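Side-chain contacts in protein-glutamine gamma-glutamyltransferase 2 (Pagrus major, PDB 1G0D), which probably catalyses calcium-dependent cross-linking of proteins, joining peptide-bound glutamine to the amino group of lysine or to other primary amines: residues E57-L62 with E67-V72; G270-F275 with S327-H332; L544-Y549 with L611-K616. All coordinates share one frame; numbering follows the deposited sequence.

Interaction 1 (E57-L62 with E67-V72)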
loop_
_atom_site.group_PDB
_atom_site.type_symbol
_atom_site.label_atom_id
_atom_site.label_comp_id
_atom_site.label_asym_id
_atom_site.label_seq_id
_atom_site.Cartn_x
_atom_site.Cartn_y
_atom_site.Cartn_z
ATOM N N GLU A 57 18.230 22.913 34.141
ATOM C CA GLU A 57 16.925 22.283 34.246
ATOM C C GLU A 57 16.406 22.105 32.818
ATOM O O GLU A 57 16.560 22.993 31.974
ATOM C CB GLU A 57 15.997 23.196 35.029
ATOM C CG GLU A 57 14.896 22.479 35.703
ATOM C CD GLU A 57 15.397 21.757 36.914
ATOM O OE1 GLU A 57 15.760 22.440 37.888
ATOM O OE2 GLU A 57 15.439 20.506 36.895
ATOM N N LEU A 58 15.799 20.960 32.534
ATOM C CA LEU A 58 15.288 20.717 31.178
ATOM C C LEU A 58 13.822 20.313 31.144
ATOM O O LEU A 58 13.413 19.368 31.822
ATOM C CB LEU A 58 16.103 19.611 30.482
ATOM C CG LEU A 58 17.260 20.026 29.566
ATOM C CD1 LEU A 58 18.312 20.688 30.427
ATOM C CD2 LEU A 58 17.845 18.828 28.821
ATOM N N VAL A 59 13.028 21.029 30.360
ATOM C CA VAL A 59 11.633 20.653 30.226
ATOM C C VAL A 59 11.212 20.628 28.764
ATOM O O VAL A 59 11.568 21.505 27.978
ATOM C CB VAL A 59 10.711 21.549 31.083
ATOM C CG1 VAL A 59 11.399 22.809 31.404
ATOM C CG2 VAL A 59 9.384 21.773 30.392
ATOM N N LEU A 60 10.466 19.581 28.419
ATOM C CA LEU A 60 9.990 19.356 27.074
ATOM C C LEU A 60 8.546 19.775 26.866
ATOM O O LEU A 60 7.725 19.636 27.753
ATOM C CB LEU A 60 10.116 17.876 26.764
ATOM C CG LEU A 60 11.495 17.229 26.676
ATOM C CD1 LEU A 60 11.349 15.743 26.832
ATOM C CD2 LEU A 60 12.112 17.537 25.330
ATOM N N HIS A 61 8.224 20.275 25.682
ATOM C CA HIS A 61 6.851 20.697 25.386
ATOM C C HIS A 61 6.378 20.051 24.100
ATOM O O HIS A 61 7.068 20.070 23.075
ATOM C CB HIS A 61 6.737 22.221 25.244
ATOM C CG HIS A 61 7.303 22.976 26.403
ATOM N ND1 HIS A 61 6.549 23.313 27.508
ATOM C CD2 HIS A 61 8.568 23.380 26.678
ATOM C CE1 HIS A 61 7.322 23.882 28.412
ATOM N NE2 HIS A 61 8.554 23.936 27.933
ATOM N N LEU A 62 5.186 19.482 24.175
ATOM C CA LEU A 62 4.549 18.799 23.051
ATOM C C LEU A 62 3.152 19.410 22.815
ATOM O O LEU A 62 2.428 19.703 23.771
ATOM C CB LEU A 62 4.401 17.297 23.374
ATOM C CG LEU A 62 5.128 16.208 22.563
ATOM C CD1 LEU A 62 4.397 14.901 22.746
ATOM C CD2 LEU A 62 5.202 16.560 21.087
ATOM N N GLU A 67 -0.184 20.881 25.126
ATOM C CA GLU A 67 -1.061 19.819 25.571
ATOM C C GLU A 67 -0.241 18.888 26.509
ATOM O O GLU A 67 -0.776 18.276 27.447
ATOM C CB GLU A 67 -1.589 19.054 24.337
ATOM C CG GLU A 67 -2.729 19.743 23.580
ATOM C CD GLU A 67 -2.261 20.532 22.357
ATOM O OE1 GLU A 67 -2.851 20.389 21.262
ATOM O OE2 GLU A 67 -1.297 21.309 22.481
ATOM N N VAL A 68 1.056 18.754 26.263
ATOM C CA VAL A 68 1.854 17.914 27.145
ATOM C C VAL A 68 3.249 18.495 27.447
ATOM O O VAL A 68 3.949 18.981 26.570
ATOM C CB VAL A 68 1.944 16.466 26.577
ATOM C CG1 VAL A 68 2.887 15.630 27.403
ATOM C CG2 VAL A 68 0.548 15.827 26.618
ATOM N N VAL A 69 3.620 18.504 28.721
ATOM C CA VAL A 69 4.923 19.002 29.130
ATOM C C VAL A 69 5.680 18.026 30.054
ATOM O O VAL A 69 5.203 17.617 31.109
ATOM C CB VAL A 69 4.763 20.382 29.818
ATOM C CG1 VAL A 69 6.139 20.894 30.330
ATOM C CG2 VAL A 69 4.115 21.332 28.808
ATOM N N ILE A 70 6.902 17.691 29.645
ATOM C CA ILE A 70 7.694 16.750 30.381
ATOM C C ILE A 70 8.903 17.413 30.983
ATOM O O ILE A 70 9.658 18.069 30.276
ATOM C CB ILE A 70 8.162 15.642 29.423
ATOM C CG1 ILE A 70 6.944 15.022 28.750
ATOM C CG2 ILE A 70 8.937 14.584 30.156
ATOM C CD1 ILE A 70 7.258 14.160 27.546
ATOM N N LYS A 71 9.084 17.247 32.286
ATOM C CA LYS A 71 10.269 17.787 32.952
ATOM C C LYS A 71 11.256 16.640 32.947
ATOM O O LYS A 71 11.028 15.640 33.609
ATOM C CB LYS A 71 9.959 18.200 34.395
ATOM C CG LYS A 71 9.102 19.470 34.471
ATOM C CD LYS A 71 8.629 19.826 35.895
ATOM C CE LYS A 71 7.116 19.599 36.120
ATOM N NZ LYS A 71 6.241 20.192 35.053
ATOM N N VAL A 72 12.331 16.767 32.180
ATOM C CA VAL A 72 13.343 15.728 32.087
ATOM C C VAL A 72 14.273 15.578 33.338
ATOM O O VAL A 72 14.910 16.548 33.780
ATOM C CB VAL A 72 14.174 15.982 30.816
ATOM C CG1 VAL A 72 15.239 14.943 30.651
ATOM C CG2 VAL A 72 13.263 15.953 29.625
HETATM O O HOH W 1 15.677 18.772 34.373
#
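E67 and V68 both sit opposite L62, which makes a classic beta bulge where strand 68-72 begins. The backbone N of E67 faces L62 O at too poor an angle to bond; V68 is the paired residue, its O accepting from L62 N at 2.7 Å, and their side chains meet through the CB atoms. The carboxylate of E67 has its partner in R65, outside the pair. V69 turns to the other face of the sheet. Its CG1 lies anti to the backbone N (chi1 177°) and reaches V59 CG2 at 3.4 Å, crossing it at a slant. The second branch, CG2, stands 3.4 Å from H61 ND1, the two side chains lying next to each other and pointing the same way. That nitrogen is hydrogen-bonded to D66 in the connecting turn, so the valine supplies a hydrocarbon neighbour to an imidazole already held. The pairing is that of an antiparallel beta hairpin, with strand 68-72 at the edge of a five-stranded mixed sheet in the N-terminal domain, and strand 106-115 bonded to the other side of 55-62. I70 returns to the face of L60, and L60 N donates to I70 O almost straight (170° at the hydrogen), nearly in line with the I70 carbonyl. I70 N answers to L60 O at 2.8 Å. L60 CB and I70 CB are 4.0 Å apart. K71 makes a non-hydrogen-bonded pair with V59, laying its CG 4.3 Å from V59 CB. V72 reaches diagonally, its CG2 3.4 Å from L60 CD1; W82 packs on L60, I70 and V72. A water accepts from L58 N at 2.9 Å and lies beside E57, whose OE2 also forms a salt bridge with K74.

Interaction 2 (G270-F275 with S327-H332)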
loop_
_atom_site.group_PDB
_atom_site.type_symbol
_atom_site.label_atom_id
_atom_site.label_comp_id
_atom_site.label_asym_id
_atom_site.label_seq_id
_atom_site.Cartn_x
_atom_site.Cartn_y
_atom_site.Cartn_z
ATOM N N GLY A 270 -8.459 7.793 -5.514
ATOM C CA GLY A 270 -7.612 6.666 -5.224
ATOM C C GLY A 270 -8.403 5.367 -5.274
ATOM O O GLY A 270 -9.642 5.363 -5.290
ATOM N N GLN A 271 -7.670 4.259 -5.345
ATOM C CA GLN A 271 -8.254 2.920 -5.320
ATOM C C GLN A 271 -7.427 2.092 -4.313
ATOM O O GLN A 271 -6.369 2.552 -3.887
ATOM C CB GLN A 271 -8.263 2.321 -6.722
ATOM C CG GLN A 271 -9.601 2.572 -7.373
ATOM C CD GLN A 271 -9.572 2.577 -8.892
ATOM O OE1 GLN A 271 -8.675 2.001 -9.543
ATOM N NE2 GLN A 271 -10.575 3.229 -9.472
ATOM N N CYS A 272 -7.878 0.891 -3.940
ATOM C CA CYS A 272 -7.178 0.119 -2.917
ATOM C C CYS A 272 -5.654 0.083 -2.881
ATOM O O CYS A 272 -5.096 0.363 -1.821
ATOM C CB CYS A 272 -7.757 -1.289 -2.785
ATOM S SG CYS A 272 -7.253 -2.442 -3.980
ATOM N N TRP A 273 -4.958 -0.210 -3.972
ATOM C CA TRP A 273 -3.479 -0.217 -3.900
ATOM C C TRP A 273 -2.840 1.189 -3.716
ATOM O O TRP A 273 -1.708 1.291 -3.237
ATOM C CB TRP A 273 -2.849 -0.929 -5.116
ATOM C CG TRP A 273 -2.887 -0.084 -6.296
ATOM C CD1 TRP A 273 -1.947 0.823 -6.687
ATOM C CD2 TRP A 273 -3.994 0.071 -7.183
ATOM N NE1 TRP A 273 -2.405 1.544 -7.755
ATOM C CE2 TRP A 273 -3.666 1.103 -8.082
ATOM C CE3 TRP A 273 -5.239 -0.559 -7.303
ATOM C CZ2 TRP A 273 -4.541 1.521 -9.092
ATOM C CZ3 TRP A 273 -6.098 -0.150 -8.294
ATOM C CH2 TRP A 273 -5.748 0.880 -9.176
ATOM N N VAL A 274 -3.533 2.266 -4.098
ATOM C CA VAL A 274 -3.009 3.627 -3.892
ATOM C C VAL A 274 -3.127 4.067 -2.406
ATOM O O VAL A 274 -2.324 4.881 -1.925
ATOM C CB VAL A 274 -3.777 4.659 -4.734
ATOM C CG1 VAL A 274 -3.213 6.015 -4.492
ATOM C CG2 VAL A 274 -3.646 4.359 -6.157
ATOM N N PHE A 275 -4.131 3.528 -1.698
ATOM C CA PHE A 275 -4.383 3.800 -0.272
ATOM C C PHE A 275 -3.302 3.064 0.506
ATOM O O PHE A 275 -2.760 3.580 1.463
ATOM C CB PHE A 275 -5.701 3.179 0.229
ATOM C CG PHE A 275 -6.936 3.753 -0.366
ATOM C CD1 PHE A 275 -6.939 5.024 -0.930
ATOM C CD2 PHE A 275 -8.086 2.956 -0.465
ATOM C CE1 PHE A 275 -8.053 5.488 -1.606
ATOM C CE2 PHE A 275 -9.225 3.399 -1.142
ATOM C CZ PHE A 275 -9.209 4.666 -1.717
ATOM N N SER A 327 -18.783 -10.989 -7.790
ATOM C CA SER A 327 -17.982 -11.652 -6.785
ATOM C C SER A 327 -16.606 -11.047 -6.498
ATOM O O SER A 327 -16.372 -9.828 -6.640
ATOM C CB SER A 327 -17.809 -13.117 -7.160
ATOM O OG SER A 327 -18.040 -13.926 -6.035
ATOM N N SER A 328 -15.714 -11.942 -6.078
ATOM C CA SER A 328 -14.361 -11.612 -5.680
ATOM C C SER A 328 -13.582 -10.738 -6.612
ATOM O O SER A 328 -13.619 -10.919 -7.827
ATOM C CB SER A 328 -13.579 -12.897 -5.434
ATOM O OG SER A 328 -14.273 -13.744 -4.518
ATOM N N TRP A 329 -12.858 -9.796 -6.019
ATOM C CA TRP A 329 -12.019 -8.862 -6.759
ATOM C C TRP A 329 -10.853 -9.588 -7.427
ATOM O O TRP A 329 -10.421 -10.637 -6.936
ATOM C CB TRP A 329 -11.468 -7.825 -5.790
ATOM C CG TRP A 329 -12.497 -6.916 -5.217
ATOM C CD1 TRP A 329 -13.846 -7.154 -5.095
ATOM C CD2 TRP A 329 -12.265 -5.598 -4.681
ATOM N NE1 TRP A 329 -14.462 -6.058 -4.511
ATOM C CE2 TRP A 329 -13.515 -5.097 -4.250
ATOM C CE3 TRP A 329 -11.123 -4.794 -4.526
ATOM C CZ2 TRP A 329 -13.642 -3.817 -3.668
ATOM C CZ3 TRP A 329 -11.257 -3.524 -3.947
ATOM C CH2 TRP A 329 -12.500 -3.055 -3.527
ATOM N N ASN A 330 -10.320 -9.040 -8.525
ATOM C CA ASN A 330 -9.189 -9.693 -9.198
ATOM C C ASN A 330 -7.986 -9.721 -8.232
ATOM O O ASN A 330 -7.166 -10.656 -8.237
ATOM C CB ASN A 330 -8.810 -8.948 -10.478
ATOM C CG ASN A 330 -9.745 -9.246 -11.641
ATOM O OD1 ASN A 330 -10.764 -9.938 -11.490
ATOM N ND2 ASN A 330 -9.407 -8.715 -12.810
ATOM N N PHE A 331 -7.885 -8.678 -7.411
ATOM C CA PHE A 331 -6.838 -8.568 -6.394
ATOM C C PHE A 331 -7.246 -7.436 -5.491
ATOM O O PHE A 331 -8.142 -6.666 -5.800
ATOM C CB PHE A 331 -5.438 -8.304 -7.002
ATOM C CG PHE A 331 -5.224 -6.888 -7.480
ATOM C CD1 PHE A 331 -5.435 -6.542 -8.821
ATOM C CD2 PHE A 331 -4.855 -5.891 -6.594
ATOM C CE1 PHE A 331 -5.290 -5.217 -9.269
ATOM C CE2 PHE A 331 -4.705 -4.552 -7.033
ATOM C CZ PHE A 331 -4.925 -4.217 -8.373
ATOM N N HIS A 332 -6.615 -7.361 -4.344
ATOM C CA HIS A 332 -6.909 -6.299 -3.415
ATOM C C HIS A 332 -5.685 -6.154 -2.558
ATOM O O HIS A 332 -5.107 -7.147 -2.123
ATOM C CB HIS A 332 -8.096 -6.645 -2.530
ATOM C CG HIS A 332 -8.308 -5.666 -1.420
ATOM N ND1 HIS A 332 -8.305 -4.302 -1.629
ATOM C CD2 HIS A 332 -8.573 -5.848 -0.101
ATOM C CE1 HIS A 332 -8.565 -3.682 -0.485
ATOM N NE2 HIS A 332 -8.734 -4.597 0.454
#
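C272 and H332 meet side chain to side chain, and with D355 they make up the active-site Cys-His-Asp triad. The polar approach comes first: C272 SG lies 3.2 Å from H332 ND1, at the edge of the imidazole and near its plane. C272 CB shares that edge, in the ring plane, 3.4 Å from H332 CE1. Two torsions bring the groups together. The sulfur is tucked between the backbone N and the carbonyl carbon of C272 (chi1 79°), whereas CG of H332 lies anti to the backbone N (chi1 171°). The far nitrogen, H332 NE2, is hydrogen-bonded to D355, which fixes the rotation of the ring. Cutting H332 back to an alanine is likely to leave C272 SG without the imidazole nitrogen beside it and D355 OD2 without its hydrogen-bond partner.

Sulfur-aromatic contacts form a second group. C272 SG lies 4.1 Å from W329 CZ3, at the edge of the indole; the line from the centroid of the six-membered ring to the sulfur makes 88° with the ring normal. The F331 ring is approached obliquely, its centroid 5.5 Å from the same sulfur.

Purely aromatic contact is left to W273 and F331, whose side chains cross at a slant. W273 CE3 lies near the plane of the F331 ring, at its edge and 3.8 Å from F331 CZ.

Y515, important for catalysis, stacks on F331 and meets W273 edge-to-face, and its OH accepts a weak hydrogen bond from C272 N. Q271 is the N-cap of helix 272-286, so the nucleophile opens that helix, as in papain-like enzymes. H332 rides on strand 329-339, flanked in its antiparallel sheet by strands 290-298 and 350-355, the latter ending at D355.

Interaction 3 (L544-Y549 with L611-K616)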
loop_
_atom_site.group_PDB
_atom_site.type_symbol
_atom_site.label_atom_id
_atom_site.label_comp_id
_atom_site.label_asym_id
_atom_site.label_seq_id
_atom_site.Cartn_x
_atom_site.Cartn_y
_atom_site.Cartn_z
ATOM N N LEU A 544 -11.972 -12.567 -29.722
ATOM C CA LEU A 544 -12.317 -11.238 -29.243
ATOM C C LEU A 544 -11.597 -10.247 -30.170
ATOM O O LEU A 544 -10.452 -10.502 -30.558
ATOM C CB LEU A 544 -11.852 -11.092 -27.798
ATOM C CG LEU A 544 -12.732 -11.656 -26.679
ATOM C CD1 LEU A 544 -14.182 -11.323 -26.902
ATOM C CD2 LEU A 544 -12.553 -13.125 -26.625
ATOM N N HIS A 545 -12.270 -9.140 -30.524
ATOM C CA HIS A 545 -11.724 -8.123 -31.443
ATOM C C HIS A 545 -11.631 -6.740 -30.846
ATOM O O HIS A 545 -12.498 -6.313 -30.096
ATOM C CB HIS A 545 -12.584 -7.997 -32.690
ATOM C CG HIS A 545 -12.750 -9.276 -33.433
ATOM N ND1 HIS A 545 -13.729 -10.194 -33.119
ATOM C CD2 HIS A 545 -12.074 -9.789 -34.485
ATOM C CE1 HIS A 545 -13.650 -11.217 -33.949
ATOM N NE2 HIS A 545 -12.653 -10.995 -34.789
ATOM N N TYR A 546 -10.604 -6.015 -31.247
ATOM C CA TYR A 546 -10.395 -4.705 -30.709
ATOM C C TYR A 546 -11.567 -3.777 -30.792
ATOM O O TYR A 546 -12.005 -3.270 -29.773
ATOM C CB TYR A 546 -9.201 -4.039 -31.366
ATOM C CG TYR A 546 -8.976 -2.655 -30.830
ATOM C CD1 TYR A 546 -8.673 -2.450 -29.487
ATOM C CD2 TYR A 546 -9.062 -1.543 -31.661
ATOM C CE1 TYR A 546 -8.457 -1.172 -28.982
ATOM C CE2 TYR A 546 -8.848 -0.242 -31.159
ATOM C CZ TYR A 546 -8.548 -0.073 -29.821
ATOM O OH TYR A 546 -8.364 1.189 -29.314
ATOM N N ASP A 547 -12.086 -3.553 -31.990
ATOM C CA ASP A 547 -13.195 -2.608 -32.171
ATOM C C ASP A 547 -14.443 -2.992 -31.414
ATOM O O ASP A 547 -15.362 -2.191 -31.287
ATOM C CB ASP A 547 -13.520 -2.440 -33.648
ATOM C CG ASP A 547 -13.068 -3.622 -34.473
ATOM O OD1 ASP A 547 -13.935 -4.425 -34.901
ATOM O OD2 ASP A 547 -11.840 -3.749 -34.688
ATOM N N ASP A 548 -14.469 -4.217 -30.910
ATOM C CA ASP A 548 -15.595 -4.687 -30.123
ATOM C C ASP A 548 -15.295 -4.353 -28.662
ATOM O O ASP A 548 -16.059 -3.652 -28.002
ATOM C CB ASP A 548 -15.758 -6.211 -30.246
ATOM C CG ASP A 548 -16.430 -6.655 -31.557
ATOM O OD1 ASP A 548 -17.142 -5.841 -32.189
ATOM O OD2 ASP A 548 -16.236 -7.840 -31.941
ATOM N N TYR A 549 -14.170 -4.846 -28.154
ATOM C CA TYR A 549 -13.846 -4.594 -26.754
ATOM C C TYR A 549 -13.343 -3.227 -26.371
ATOM O O TYR A 549 -13.244 -2.976 -25.184
ATOM C CB TYR A 549 -12.914 -5.680 -26.140
ATOM C CG TYR A 549 -11.457 -5.703 -26.577
ATOM C CD1 TYR A 549 -10.617 -4.605 -26.374
ATOM C CD2 TYR A 549 -10.948 -6.806 -27.257
ATOM C CE1 TYR A 549 -9.324 -4.601 -26.846
ATOM C CE2 TYR A 549 -9.655 -6.812 -27.739
ATOM C CZ TYR A 549 -8.849 -5.704 -27.540
ATOM O OH TYR A 549 -7.583 -5.694 -28.105
ATOM N N LEU A 611 -1.731 1.045 -30.992
ATOM C CA LEU A 611 -3.080 1.326 -31.433
ATOM C C LEU A 611 -3.114 1.878 -32.861
ATOM O O LEU A 611 -2.339 2.756 -33.235
ATOM C CB LEU A 611 -3.711 2.337 -30.477
ATOM C CG LEU A 611 -4.696 1.818 -29.448
ATOM C CD1 LEU A 611 -4.151 0.617 -28.755
ATOM C CD2 LEU A 611 -5.018 2.947 -28.500
ATOM N N PRO A 612 -4.020 1.352 -33.682
ATOM C CA PRO A 612 -4.126 1.833 -35.055
ATOM C C PRO A 612 -4.975 3.110 -35.021
ATOM O O PRO A 612 -5.743 3.398 -35.932
ATOM C CB PRO A 612 -4.823 0.685 -35.773
ATOM C CG PRO A 612 -5.693 0.062 -34.696
ATOM C CD PRO A 612 -4.996 0.288 -33.381
ATOM N N VAL A 613 -4.821 3.873 -33.946
ATOM C CA VAL A 613 -5.558 5.107 -33.751
ATOM C C VAL A 613 -4.564 6.118 -33.250
ATOM O O VAL A 613 -3.582 5.757 -32.632
ATOM C CB VAL A 613 -6.604 4.975 -32.621
ATOM C CG1 VAL A 613 -7.765 5.890 -32.880
ATOM C CG2 VAL A 613 -7.070 3.545 -32.488
ATOM N N PRO A 614 -4.784 7.400 -33.525
ATOM C CA PRO A 614 -3.795 8.336 -32.993
ATOM C C PRO A 614 -4.178 8.555 -31.510
ATOM O O PRO A 614 -5.357 8.457 -31.172
ATOM C CB PRO A 614 -4.031 9.595 -33.828
ATOM C CG PRO A 614 -5.520 9.580 -34.046
ATOM C CD PRO A 614 -5.840 8.099 -34.284
ATOM N N LEU A 615 -3.211 8.818 -30.630
ATOM C CA LEU A 615 -3.530 9.090 -29.223
ATOM C C LEU A 615 -3.180 10.536 -29.033
ATOM O O LEU A 615 -2.156 11.010 -29.502
ATOM C CB LEU A 615 -2.683 8.258 -28.263
ATOM C CG LEU A 615 -1.713 7.204 -28.814
ATOM C CD1 LEU A 615 -0.763 6.818 -27.724
ATOM C CD2 LEU A 615 -2.473 5.997 -29.280
ATOM N N LYS A 616 -4.037 11.273 -28.383
ATOM C CA LYS A 616 -3.681 12.645 -28.187
ATOM C C LYS A 616 -3.846 12.920 -26.731
ATOM O O LYS A 616 -4.500 12.165 -26.019
ATOM C CB LYS A 616 -4.543 13.581 -29.037
ATOM C CG LYS A 616 -5.970 13.125 -29.272
ATOM C CD LYS A 616 -6.773 14.233 -29.975
ATOM C CE LYS A 616 -7.812 13.670 -30.974
ATOM N NZ LYS A 616 -7.204 12.855 -32.095
#
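Y546 reaches L611, P612 and V613 across the boundary between two beta domains. The tyrosine belongs to the single-turn helix 546-549 that follows strand 536-544, and the three partners lie on a loop of the C-terminal Ig-like domain. H545, the N-cap, lends its carbonyl oxygen to both D548 N and Y549 N, and D487 takes the N-H of Y546, which holds the backbone of the turn that carries the tyrosine. The side chain leaves CB with CG anti to the backbone N (chi1 179°), which carries the ring out toward the loop of the C-terminal domain. Near the base, Y549 CZ lies in the plane of the Y546 ring, at its edge, 3.8 Å from Y546 CD1. Y546 CA in turn lies over one face of Y549, offset to the rim. Further out, CE2 is the first ring atom to meet the other domain. Y546 CE2 stands 4.5 Å from P612 CD and 4.4 Å from V613 CG2, both approaching obliquely, and these loose distances agree with a modest 122 Å² of buried surface. F484 makes an edge-to-face contact with the same ring. At Y546 CZ the neighbour becomes L611 CG, at 4.3 Å; the leucine and tyrosine side chains cross at about a right angle. The hydroxyl is hydrogen-bonded to R669 of the C-terminal domain, a polar link beside the apolar contacts with L611, P612 and V613. That same Y546 OH lies 3.7 Å from L611 CG and 3.9 Å from L611 CD2.

In the fold
From the N terminus the contacts come strictly in series: none nests within or crosses another. Interaction 1 closes first, over a turn of four residues, and stays within the N-terminal domain as a local hairpin. Interaction 2 opens some two hundred residues later and closes a loop of 51 residues, bringing the start of helix 272-286 to strand 329-339 in the catalytic core. Interaction 3 spans 61 residues, about half of them strand, and joins two of the beta domains after the core. Nearest atoms are about 25 Å apart between interactions 1 and 2 and about 14 Å between 2 and 3; interactions 1 and 3 lie on opposite sides of the chain's centre.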